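Local coordinates for tryptophan--tRNA ligase (Mycoplasma pneumoniae, PDB 2YY5), which probably catalyses the ATP-dependent attachment of tryptophan to tRNA(Trp), as a homodimeric class I aminoacyl-tRNA synthetase, at residues 22-33 with 64-73. The protein carries 1 engineered substitution. Numbering follows the deposited sequence.
Sequences YLGVMQSLIELQ and LVRTLLAVGL. With WSA (5'-O-[(L-tryptophylamino)sulfonyl]adenosine), chain J.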
loop_
_atom_site.group_PDB
_atom_site.type_symbol
_atom_site.label_atom_id
_atom_site.label_comp_id
_atom_site.label_asym_id
_atom_site.label_seq_id
_atom_site.Cartn_x
_atom_site.Cartn_y
_atom_site.Cartn_z
ATOM N N TYR B 22 -27.827 -1.762 -5.075
ATOM C CA TYR B 22 -28.860 -2.331 -4.216
ATOM C C TYR B 22 -29.187 -3.757 -4.646
ATOM O O TYR B 22 -29.103 -4.699 -3.856
ATOM C CB TYR B 22 -30.148 -1.488 -4.250
ATOM C CG TYR B 22 -31.209 -2.015 -3.298
ATOM C CD1 TYR B 22 -31.114 -1.786 -1.924
ATOM C CD2 TYR B 22 -32.249 -2.832 -3.755
ATOM C CE1 TYR B 22 -32.013 -2.362 -1.027
ATOM C CE2 TYR B 22 -33.157 -3.418 -2.863
ATOM C CZ TYR B 22 -33.026 -3.175 -1.500
ATOM O OH TYR B 22 -33.880 -3.755 -0.600
ATOM N N LEU B 23 -29.553 -3.906 -5.909
ATOM C CA LEU B 23 -29.903 -5.206 -6.438
ATOM C C LEU B 23 -28.694 -6.135 -6.528
ATOM O O LEU B 23 -28.819 -7.354 -6.355
ATOM C CB LEU B 23 -30.577 -5.031 -7.810
ATOM C CG LEU B 23 -32.120 -5.039 -7.838
ATOM C CD1 LEU B 23 -32.685 -4.502 -6.533
ATOM C CD2 LEU B 23 -32.633 -4.225 -9.022
ATOM N N GLY B 24 -27.519 -5.563 -6.767
ATOM C CA GLY B 24 -26.331 -6.384 -6.886
ATOM C C GLY B 24 -25.901 -7.121 -5.633
ATOM O O GLY B 24 -25.498 -8.287 -5.709
ATOM N N VAL B 25 -25.986 -6.456 -4.481
ATOM C CA VAL B 25 -25.551 -7.052 -3.222
ATOM C C VAL B 25 -26.360 -6.666 -1.997
ATOM O O VAL B 25 -26.662 -7.515 -1.167
ATOM C CB VAL B 25 -24.071 -6.696 -2.918
ATOM C CG1 VAL B 25 -23.160 -7.375 -3.912
ATOM C CG2 VAL B 25 -23.871 -5.183 -2.981
ATOM N N MET B 26 -26.688 -5.387 -1.871
ATOM C CA MET B 26 -27.447 -4.905 -0.722
ATOM C C MET B 26 -28.696 -5.708 -0.390
ATOM O O MET B 26 -28.858 -6.161 0.739
ATOM C CB MET B 26 -27.825 -3.435 -0.913
ATOM C CG MET B 26 -26.650 -2.502 -0.767
ATOM S SD MET B 26 -27.055 -0.759 -0.913
ATOM C CE MET B 26 -25.387 -0.082 -1.072
ATOM N N GLN B 27 -29.578 -5.882 -1.370
ATOM C CA GLN B 27 -30.826 -6.620 -1.171
ATOM C C GLN B 27 -30.668 -8.024 -0.583
ATOM O O GLN B 27 -31.486 -8.453 0.233
ATOM C CB GLN B 27 -31.606 -6.720 -2.493
ATOM C CG GLN B 27 -32.693 -7.793 -2.482
ATOM C CD GLN B 27 -33.441 -7.908 -3.791
ATOM O OE1 GLN B 27 -34.368 -7.146 -4.053
ATOM N NE2 GLN B 27 -33.034 -8.860 -4.628
ATOM N N SER B 28 -29.629 -8.740 -0.995
ATOM C CA SER B 28 -29.423 -10.095 -0.501
ATOM C C SER B 28 -28.684 -10.132 0.829
ATOM O O SER B 28 -28.465 -11.201 1.398
ATOM C CB SER B 28 -28.661 -10.920 -1.538
ATOM O OG SER B 28 -27.363 -10.408 -1.725
ATOM N N LEU B 29 -28.310 -8.962 1.325
ATOM C CA LEU B 29 -27.593 -8.846 2.590
ATOM C C LEU B 29 -28.412 -9.387 3.753
ATOM O O LEU B 29 -27.865 -9.942 4.698
ATOM C CB LEU B 29 -27.258 -7.382 2.849
ATOM C CG LEU B 29 -25.791 -7.009 3.002
ATOM C CD1 LEU B 29 -24.928 -7.768 2.008
ATOM C CD2 LEU B 29 -25.670 -5.509 2.819
ATOM N N ILE B 30 -29.728 -9.216 3.674
ATOM C CA ILE B 30 -30.643 -9.668 4.719
ATOM C C ILE B 30 -30.772 -11.186 4.815
ATOM O O ILE B 30 -31.163 -11.717 5.854
ATOM C CB ILE B 30 -32.040 -9.068 4.498
ATOM C CG1 ILE B 30 -31.959 -7.547 4.600
ATOM C CG2 ILE B 30 -33.028 -9.639 5.506
ATOM C CD1 ILE B 30 -33.200 -6.845 4.129
ATOM N N GLU B 31 -30.456 -11.876 3.726
ATOM C CA GLU B 31 -30.529 -13.328 3.689
ATOM C C GLU B 31 -29.195 -13.857 4.200
ATOM O O GLU B 31 -29.137 -14.826 4.961
ATOM C CB GLU B 31 -30.753 -13.806 2.251
ATOM C CG GLU B 31 -31.760 -12.979 1.456
ATOM C CD GLU B 31 -31.995 -13.529 0.055
ATOM O OE1 GLU B 31 -32.732 -12.887 -0.730
ATOM O OE2 GLU B 31 -31.448 -14.609 -0.259
ATOM N N LEU B 32 -28.125 -13.193 3.775
ATOM C CA LEU B 32 -26.768 -13.567 4.152
ATOM C C LEU B 32 -26.492 -13.540 5.652
ATOM O O LEU B 32 -25.998 -14.516 6.210
ATOM C CB LEU B 32 -25.756 -12.673 3.419
ATOM C CG LEU B 32 -25.590 -13.006 1.932
ATOM C CD1 LEU B 32 -24.686 -12.004 1.240
ATOM C CD2 LEU B 32 -25.018 -14.397 1.820
ATOM N N GLN B 33 -26.804 -12.426 6.304
ATOM C CA GLN B 33 -26.564 -12.294 7.738
ATOM C C GLN B 33 -27.339 -13.332 8.531
ATOM O O GLN B 33 -27.111 -13.504 9.727
ATOM C CB GLN B 33 -26.955 -10.900 8.214
ATOM C CG GLN B 33 -28.379 -10.525 7.872
ATOM C CD GLN B 33 -28.750 -9.180 8.427
ATOM O OE1 GLN B 33 -27.913 -8.287 8.500
ATOM N NE2 GLN B 33 -30.008 -9.018 8.816
ATOM N N LEU B 64 -23.487 5.913 3.623
ATOM C CA LEU B 64 -23.550 4.508 3.234
ATOM C C LEU B 64 -23.980 3.638 4.412
ATOM O O LEU B 64 -24.805 2.745 4.252
ATOM C CB LEU B 64 -22.197 4.020 2.705
ATOM C CG LEU B 64 -22.169 2.601 2.118
ATOM C CD1 LEU B 64 -23.074 2.509 0.898
ATOM C CD2 LEU B 64 -20.759 2.252 1.731
ATOM N N VAL B 65 -23.422 3.900 5.593
ATOM C CA VAL B 65 -23.774 3.121 6.768
ATOM C C VAL B 65 -25.261 3.233 7.041
ATOM O O VAL B 65 -25.907 2.244 7.386
ATOM C CB VAL B 65 -22.996 3.569 8.021
ATOM C CG1 VAL B 65 -23.506 2.824 9.241
ATOM C CG2 VAL B 65 -21.518 3.271 7.842
ATOM N N ARG B 66 -25.810 4.432 6.892
ATOM C CA ARG B 66 -27.235 4.611 7.111
ATOM C C ARG B 66 -28.054 3.829 6.082
ATOM O O ARG B 66 -29.060 3.209 6.426
ATOM C CB ARG B 66 -27.605 6.091 7.066
ATOM C CG ARG B 66 -27.290 6.837 8.356
ATOM C CD ARG B 66 -28.017 8.163 8.394
ATOM N NE ARG B 66 -27.730 8.970 7.213
ATOM C CZ ARG B 66 -28.407 10.060 6.873
ATOM N NH1 ARG B 66 -28.076 10.735 5.779
ATOM N NH2 ARG B 66 -29.422 10.471 7.624
ATOM N N THR B 67 -27.625 3.847 4.824
ATOM C CA THR B 67 -28.336 3.110 3.787
ATOM C C THR B 67 -28.345 1.611 4.096
ATOM O O THR B 67 -29.384 0.954 4.010
ATOM C CB THR B 67 -27.696 3.324 2.400
ATOM O OG1 THR B 67 -27.844 4.695 2.007
ATOM C CG2 THR B 67 -28.366 2.438 1.362
ATOM N N LEU B 68 -27.185 1.075 4.464
ATOM C CA LEU B 68 -27.072 -0.347 4.775
ATOM C C LEU B 68 -27.965 -0.748 5.943
ATOM O O LEU B 68 -28.510 -1.850 5.967
ATOM C CB LEU B 68 -25.615 -0.714 5.065
ATOM C CG LEU B 68 -24.679 -0.544 3.864
ATOM C CD1 LEU B 68 -23.257 -0.925 4.245
ATOM C CD2 LEU B 68 -25.180 -1.412 2.713
ATOM N N LEU B 69 -28.113 0.152 6.909
ATOM C CA LEU B 69 -28.965 -0.100 8.066
ATOM C C LEU B 69 -30.425 0.046 7.642
ATOM O O LEU B 69 -31.252 -0.823 7.925
ATOM C CB LEU B 69 -28.643 0.889 9.189
ATOM C CG LEU B 69 -27.661 0.479 10.296
ATOM C CD1 LEU B 69 -26.560 -0.390 9.747
ATOM C CD2 LEU B 69 -27.081 1.734 10.943
ATOM N N ALA B 70 -30.731 1.138 6.944
ATOM C CA ALA B 70 -32.096 1.397 6.486
ATOM C C ALA B 70 -32.569 0.242 5.631
ATOM O O ALA B 70 -33.764 0.019 5.462
ATOM C CB ALA B 70 -32.151 2.676 5.679
ATOM N N VAL B 71 -31.615 -0.498 5.095
ATOM C CA VAL B 71 -31.943 -1.613 4.240
ATOM C C VAL B 71 -32.139 -2.920 4.989
ATOM O O VAL B 71 -32.789 -3.827 4.480
ATOM C CB VAL B 71 -30.881 -1.746 3.152
ATOM C CG1 VAL B 71 -30.832 -3.155 2.623
ATOM C CG2 VAL B 71 -31.208 -0.763 2.034
ATOM N N GLY B 72 -31.598 -3.019 6.199
ATOM C CA GLY B 72 -31.772 -4.243 6.964
ATOM C C GLY B 72 -30.514 -4.904 7.506
ATOM O O GLY B 72 -30.604 -5.905 8.221
ATOM N N LEU B 73 -29.343 -4.373 7.164
ATOM C CA LEU B 73 -28.099 -4.942 7.670
ATOM C C LEU B 73 -28.147 -4.717 9.178
ATOM O O LEU B 73 -28.216 -3.574 9.650
ATOM C CB LEU B 73 -26.890 -4.235 7.049
ATOM C CG LEU B 73 -25.513 -4.819 7.369
ATOM C CD1 LEU B 73 -25.441 -6.283 6.954
ATOM C CD2 LEU B 73 -24.455 -4.008 6.638
HETATM C CD2 WSA J . -14.869 -5.079 -2.473
HETATM C CE3 WSA J . -16.005 -5.851 -2.695
HETATM C CZ3 WSA J . -16.035 -7.168 -2.253
HETATM C CH2 WSA J . -14.934 -7.708 -1.594
HETATM C CZ2 WSA J . -13.801 -6.934 -1.375
HETATM C CE2 WSA J . -13.771 -5.617 -1.816
HETATM N N11 WSA J . -12.851 -4.659 -1.728
HETATM C CD1 WSA J . -13.315 -3.547 -2.291
HETATM C CG WSA J . -14.544 -3.758 -2.758
HETATM C CB WSA J . -15.429 -2.729 -3.457
HETATM C CA WSA J . -15.756 -3.151 -4.892
HETATM N NH3 WSA J . -14.522 -3.343 -5.666
HETATM C C WSA J . -16.607 -2.059 -5.545
HETATM O O WSA J . -16.083 -1.024 -5.946
HETATM N NS WSA J . -17.912 -2.286 -5.647
HETATM S S WSA J . -18.717 -0.881 -5.840
HETATM O O1S WSA J . -18.475 0.017 -4.663
HETATM O O2S WSA J . -18.243 -0.180 -7.079
HETATM O "O5'" WSA J . -20.103 -1.227 -5.938
HETATM C "C5'" WSA J . -20.677 -2.036 -4.906
HETATM C "C4'" WSA J . -21.300 -3.346 -5.400
HETATM O "O4'" WSA J . -22.297 -3.065 -6.398
HETATM C "C3'" WSA J . -20.297 -4.307 -6.043
HETATM O "O3'" WSA J . -20.617 -5.652 -5.677
HETATM C "C2'" WSA J . -20.572 -4.098 -7.531
HETATM O "O2'" WSA J . -20.206 -5.274 -8.258
HETATM C "C1'" WSA J . -22.095 -3.995 -7.472
HETATM N N9 WSA J . -22.615 -3.419 -8.735
HETATM C C8 WSA J . -22.196 -2.281 -9.282
HETATM N N7 WSA J . -22.907 -2.020 -10.376
HETATM C C5 WSA J . -23.791 -3.005 -10.527
HETATM C C4 WSA J . -23.597 -3.901 -9.484
HETATM N N3 WSA J . -24.372 -4.995 -9.412
HETATM C C2 WSA J . -25.311 -5.218 -10.316
HETATM N N1 WSA J . -25.521 -4.383 -11.317
HETATM C C6 WSA J . -24.785 -3.270 -11.453
HETATM N N6 WSA J . -25.010 -2.421 -12.455
#
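In the nucleotide-binding fold of this class I synthetase, helix 19-26, whose first turn belongs to the predicted 'HIGH' region, packs through Met26 against Leu64, Thr67 and Leu68 of helix 54-71. The axes of segments 22-26 and 64-71 run nearly perpendicular (86°). Gly24, on the side turned from helix 54-71, has its CA 3.5 Å from N3 of the bound tryptophanyl-sulfamoyl adenosine, and Val25 CG1 on the flank meets the ribose O3'. Met26, extended beyond CG, lies across the Leu68 side chain at about a right angle, CG 3.9 Å from Leu68 CD2, and its CE reaches Leu64 CD1 at 4.0 Å. Val71 comes to the edge of the Tyr22 ring rather than over a face: with CG of Tyr22 anti to its backbone N (chi1 -177°), CE1 approaches Val71 CG2, which lies in the ring plane. Beyond the turn 26-29, Leu29 bridges Leu68 and Leu73, its CG 4.0 Å from Leu73 CD1. Gly72 ends helix 54-71 in a Schellman motif, with Ile30 CG1 packed near its CA. Gln33 NE2 gives a weak, bent hydrogen bond to Gly72 O (3.2 Å, 134° at the hydrogen). The contact is thus mainly apolar and buried, joining the helix whose Gly24 and Val25 line the adenosine site to helix 54-71, whereas the Gln33 amide spans Leu73, its OE1 accepting from Asp74 N and its NE2 adding only the weak bond, where the chain leaves helix 54-71 toward strand 78-82.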